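PDB 2DWU: glutamate racemase from Bacillus anthracis, which is a two-domain enzyme of the Asp/Glu/hydantoin racemase family, each domain built of a parallel beta-sheet flanked by helices. Local coordinates for residues V245-E249 / I260-C264; I10-D14 / M61-L65. One frame throughout, in Å; residues are numbered along the deposited sequence. Where two conformers were deposited one is given.

Contact 1: residues V245-E249 / I260-C264; sequences VSSFE and ISVDC
Val262 reaches from the strand toward the helix and is overlapped by three of its residues, Val245, Phe248 and Glu249. Its CG2, set beside its own backbone N, lies 3.5 Å from Glu249 CG and 3.9 Å from Phe248 CD2, approaching the ring obliquely. CG1, anti to the backbone N (chi1 -172°), fits between Phe248 CD2 and Val245 CG1, the two valines running past each other in opposite senses. Val245 uses its second branch two residues further on, where CG2 sits 3.6 Å from Cys264 CB and equally near Cys264 N. At the other end Ile260 CD1 meets the edge of the Phe248 ring at CE2, 4.0 Å away and near the ring plane. Helix 245-256 and strand 262-264 are the last two elements of a right-handed beta-alpha-beta crossover that starts with strand 238-241; the short segments run nearly antiparallel at 154°, their axes 8.3 Å apart. Beyond the apolar patch two waters bridge the segments. One, between backbones, accepts from Ile260 N and donates to Glu249 O. The second links the Glu249 carboxylate to the other backbone: it accepts from Val262 N and donates to Ile260 O and to Glu249 OE1, which the extended Glu249 chain carries past Val262. Asp263 points away from the helix and pairs with Arg238 in a salt bridge.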
loop_
_atom_site.group_PDB
_atom_site.type_symbol
_atom_site.label_atom_id
_atom_site.label_comp_id
_atom_site.label_asym_id
_atom_site.label_seq_id
_atom_site.Cartn_x
_atom_site.Cartn_y
_atom_site.Cartn_z
ATOM N N VAL B 245 -7.898 33.842 -0.194
ATOM C CA VAL B 245 -6.693 33.382 0.468
ATOM C C VAL B 245 -6.910 33.308 1.978
ATOM O O VAL B 245 -6.506 32.338 2.617
ATOM C CB VAL B 245 -5.507 34.311 0.152
ATOM C CG1 VAL B 245 -4.355 34.055 1.128
ATOM C CG2 VAL B 245 -5.052 34.081 -1.278
ATOM N N SER B 246 -7.554 34.320 2.559
ATOM C CA SER B 246 -7.786 34.292 4.001
ATOM C C SER B 246 -8.705 33.133 4.375
ATOM O O SER B 246 -8.521 32.491 5.411
ATOM C CB SER B 246 -8.365 35.630 4.493
ATOM O OG SER B 246 -9.602 35.936 3.874
ATOM N N SER B 247 -9.678 32.843 3.517
ATOM C CA SER B 247 -10.608 31.746 3.753
ATOM C C SER B 247 -9.864 30.399 3.776
ATOM O O SER B 247 -10.055 29.578 4.682
ATOM C CB SER B 247 -11.666 31.731 2.652
ATOM O OG SER B 247 -12.515 30.611 2.780
ATOM N N PHE B 248 -9.022 30.183 2.767
ATOM C CA PHE B 248 -8.240 28.949 2.681
ATOM C C PHE B 248 -7.322 28.790 3.898
ATOM O O PHE B 248 -7.258 27.721 4.502
ATOM C CB PHE B 248 -7.397 28.954 1.409
ATOM C CG PHE B 248 -6.865 27.598 1.031
ATOM C CD1 PHE B 248 -7.449 26.885 -0.010
ATOM C CD2 PHE B 248 -5.761 27.058 1.679
ATOM C CE1 PHE B 248 -6.935 25.645 -0.412
ATOM C CE2 PHE B 248 -5.234 25.815 1.280
ATOM C CZ PHE B 248 -5.826 25.115 0.231
ATOM N N GLU B 249 -6.611 29.858 4.253
ATOM C CA GLU B 249 -5.699 29.828 5.397
ATOM C C GLU B 249 -6.417 29.449 6.695
ATOM O O GLU B 249 -5.890 28.701 7.524
ATOM C CB GLU B 249 -5.023 31.195 5.563
ATOM C CG GLU B 249 -3.982 31.508 4.486
ATOM C CD GLU B 249 -3.431 32.930 4.573
ATOM O OE1 GLU B 249 -2.296 33.155 4.100
ATOM O OE2 GLU B 249 -4.131 33.827 5.096
ATOM N N ILE B 260 -0.121 27.556 7.136
ATOM C CA ILE B 260 0.629 27.219 5.934
ATOM C C ILE B 260 0.798 28.419 5.004
ATOM O O ILE B 260 0.153 29.454 5.185
ATOM C CB ILE B 260 -0.087 26.095 5.135
ATOM C CG1 ILE B 260 -1.553 26.479 4.908
ATOM C CG2 ILE B 260 -0.003 24.778 5.870
ATOM C CD1 ILE B 260 -2.289 25.517 3.984
ATOM N N SER B 261 1.674 28.273 4.012
ATOM C CA SER B 261 1.911 29.331 3.037
ATOM C C SER B 261 0.839 29.258 1.956
ATOM O O SER B 261 0.767 28.272 1.220
ATOM C CB SER B 261 3.291 29.164 2.388
ATOM O OG SER B 261 3.418 30.007 1.254
ATOM N N VAL B 262 0.012 30.296 1.860
ATOM C CA VAL B 262 -1.047 30.323 0.848
ATOM C C VAL B 262 -1.007 31.568 -0.033
ATOM O O VAL B 262 -0.885 32.695 0.469
ATOM C CB VAL B 262 -2.460 30.254 1.470
ATOM C CG1 VAL B 262 -3.490 30.085 0.349
ATOM C CG2 VAL B 262 -2.561 29.087 2.444
ATOM N N ASP B 263 -1.096 31.360 -1.339
ATOM C CA ASP B 263 -1.092 32.463 -2.299
ATOM C C ASP B 263 -2.258 32.329 -3.276
ATOM O O ASP B 263 -2.775 31.227 -3.493
ATOM C CB ASP B 263 0.228 32.505 -3.073
ATOM C CG ASP B 263 1.363 33.087 -2.247
ATOM O OD1 ASP B 263 2.230 32.328 -1.800
ATOM O OD2 ASP B 263 1.373 34.324 -2.040
ATOM N N CYS B 264 -2.657 33.457 -3.860
ATOM C CA CYS B 264 -3.766 33.496 -4.815
ATOM C C CYS B 264 -3.274 33.207 -6.227
ATOM O O CYS B 264 -2.114 33.467 -6.570
ATOM C CB CYS B 264 -4.440 34.870 -4.784
ATOM S SG CYS B 264 -3.317 36.214 -5.232
HETATM O O HOH W 1 -2.755 28.877 7.311
HETATM O O HOH W 2 -0.086 31.956 4.270
#

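Contact 2: residues I10-D14 / M61-L65; sequences IGVLD and MVEFL
With chi1 at 62°, Leu13 holds CG between its backbone N and carbonyl carbon, while in Met61 the bend at chi3 (-80°) sets CE beside Asp14 O and Leu13 CD1, and the two side chains meet across the gap. Leu13 splits its branches: CD1 lies 4.1 Å from Met61 CE, and CD2 lies 3.7 Å from Val62 CG2. The thioether sulfur packs against the strand backbone, Met61 SD being 3.3 Å from Asp14 O. One helical turn on, Leu65 CD1 comes 4.1 Å from Leu13 CB and 4.2 Å from Gly11 CA; the bare glycine lets this methyl come close to the main chain. The contact is entirely buried. Asp14 leaves the strand with CB pointing away from the helix; its OD2 takes hydrogen bonds from Gly16 N and Gly19 N, and OD1 makes a weak one to the N of bound D-glutamic acid. At the C-terminal end of the strand, Asp14 belongs to the pocket of that ligand. In the parallel sheet, strand 9-14 runs between strands 35-39 and 70-75; Leu65 also touches Ile38 and Leu73 on these neighbours, and helix 51-65 covers this face.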
loop_
_atom_site.group_PDB
_atom_site.type_symbol
_atom_site.label_atom_id
_atom_site.label_comp_id
_atom_site.label_asym_id
_atom_site.label_seq_id
_atom_site.Cartn_x
_atom_site.Cartn_y
_atom_site.Cartn_z
ATOM N N ILE B 10 6.284 17.606 -5.857
ATOM C CA ILE B 10 5.094 16.806 -6.128
ATOM C C ILE B 10 3.967 17.821 -6.359
ATOM O O ILE B 10 3.634 18.585 -5.451
ATOM C CB ILE B 10 4.684 15.953 -4.897
ATOM C CG1 ILE B 10 5.842 15.049 -4.441
ATOM C CG2 ILE B 10 3.438 15.168 -5.222
ATOM C CD1 ILE B 10 6.291 14.077 -5.467
ATOM N N GLY B 11 3.380 17.825 -7.555
ATOM C CA GLY B 11 2.259 18.729 -7.801
ATOM C C GLY B 11 1.007 18.054 -7.253
ATOM O O GLY B 11 0.864 16.846 -7.412
ATOM N N VAL B 12 0.143 18.807 -6.575
ATOM C CA VAL B 12 -1.112 18.240 -6.035
ATOM C C VAL B 12 -2.245 19.166 -6.462
ATOM O O VAL B 12 -2.167 20.383 -6.240
ATOM C CB VAL B 12 -1.083 18.153 -4.476
ATOM C CG1 VAL B 12 -2.390 17.519 -3.961
ATOM C CG2 VAL B 12 0.115 17.320 -4.003
ATOM N N LEU B 13 -3.281 18.621 -7.101
ATOM C CA LEU B 13 -4.403 19.475 -7.489
ATOM C C LEU B 13 -5.707 18.943 -6.892
ATOM O O LEU B 13 -5.877 17.733 -6.665
ATOM C CB LEU B 13 -4.490 19.632 -9.021
ATOM C CG LEU B 13 -4.738 18.412 -9.909
ATOM C CD1 LEU B 13 -6.244 17.999 -9.873
ATOM C CD2 LEU B 13 -4.356 18.777 -11.362
ATOM N N ASP B 14 -6.606 19.873 -6.610
ATOM C CA ASP B 14 -7.880 19.533 -5.996
ATOM C C ASP B 14 -8.874 20.616 -6.357
ATOM O O ASP B 14 -8.496 21.676 -6.832
ATOM C CB ASP B 14 -7.706 19.481 -4.471
ATOM C CG ASP B 14 -9.011 19.122 -3.764
ATOM O OD1 ASP B 14 -9.610 18.083 -4.127
ATOM O OD2 ASP B 14 -9.461 19.869 -2.870
ATOM N N MET B 61 -5.523 23.689 -14.121
ATOM C CA MET B 61 -4.667 23.593 -12.941
ATOM C C MET B 61 -3.334 22.945 -13.304
ATOM O O MET B 61 -2.300 23.301 -12.744
ATOM C CB MET B 61 -5.340 22.785 -11.808
ATOM C CG MET B 61 -6.425 23.562 -11.086
ATOM S SD MET B 61 -7.050 22.756 -9.619
ATOM C CE MET B 61 -8.211 21.541 -10.326
ATOM N N VAL B 62 -3.354 21.985 -14.224
ATOM C CA VAL B 62 -2.104 21.334 -14.627
ATOM C C VAL B 62 -1.189 22.364 -15.305
ATOM O O VAL B 62 0.023 22.347 -15.099
ATOM C CB VAL B 62 -2.355 20.147 -15.586
ATOM C CG1 VAL B 62 -1.024 19.642 -16.184
ATOM C CG2 VAL B 62 -3.037 19.015 -14.821
ATOM N N GLU B 63 -1.773 23.265 -16.093
ATOM C CA GLU B 63 -0.982 24.295 -16.763
ATOM C C GLU B 63 -0.302 25.173 -15.734
ATOM O O GLU B 63 0.840 25.602 -15.933
ATOM C CB GLU B 63 -1.857 25.158 -17.686
ATOM C CG GLU B 63 -2.164 24.480 -19.007
ATOM C CD GLU B 63 -0.903 23.985 -19.711
ATOM O OE1 GLU B 63 -0.045 24.831 -20.052
ATOM O OE2 GLU B 63 -0.768 22.756 -19.914
ATOM N N PHE B 64 -0.997 25.447 -14.631
ATOM C CA PHE B 64 -0.423 26.239 -13.565
ATOM C C PHE B 64 0.736 25.482 -12.920
ATOM O O PHE B 64 1.816 26.044 -12.692
ATOM C CB PHE B 64 -1.470 26.546 -12.487
ATOM C CG PHE B 64 -0.880 27.137 -11.234
ATOM C CD1 PHE B 64 -0.445 28.455 -11.204
ATOM C CD2 PHE B 64 -0.699 26.347 -10.099
ATOM C CE1 PHE B 64 0.166 28.983 -10.060
ATOM C CE2 PHE B 64 -0.093 26.863 -8.956
ATOM C CZ PHE B 64 0.343 28.188 -8.936
ATOM N N LEU B 65 0.518 24.208 -12.605
ATOM C CA LEU B 65 1.554 23.416 -11.947
ATOM C C LEU B 65 2.791 23.186 -12.811
ATOM O O LEU B 65 3.890 22.996 -12.287
ATOM C CB LEU B 65 0.968 22.067 -11.487
ATOM C CG LEU B 65 -0.049 22.181 -10.345
ATOM C CD1 LEU B 65 -0.667 20.790 -10.057
ATOM C CD2 LEU B 65 0.621 22.737 -9.079
#

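How the contacts relate
From the N terminus, strand 9-14 comes first, and contact 2 closes when the chain, having passed through helix 20-29 and strand 35-39, returns along helix 51-65. Contact 1 opens much later, after the chain has built the four-stranded sheet of the other domain and come back to strand 238-241; its loop is short, ten residues between 245-249 and 260-264. The two are therefore in series, neither enclosing nor crossing the other. Both lie on the same six-stranded sheet, contact 2 at an inner strand and contact 1 at one edge strand, 262-264. Their centres are 16 Å apart and their nearest atoms about 6 Å, without touching.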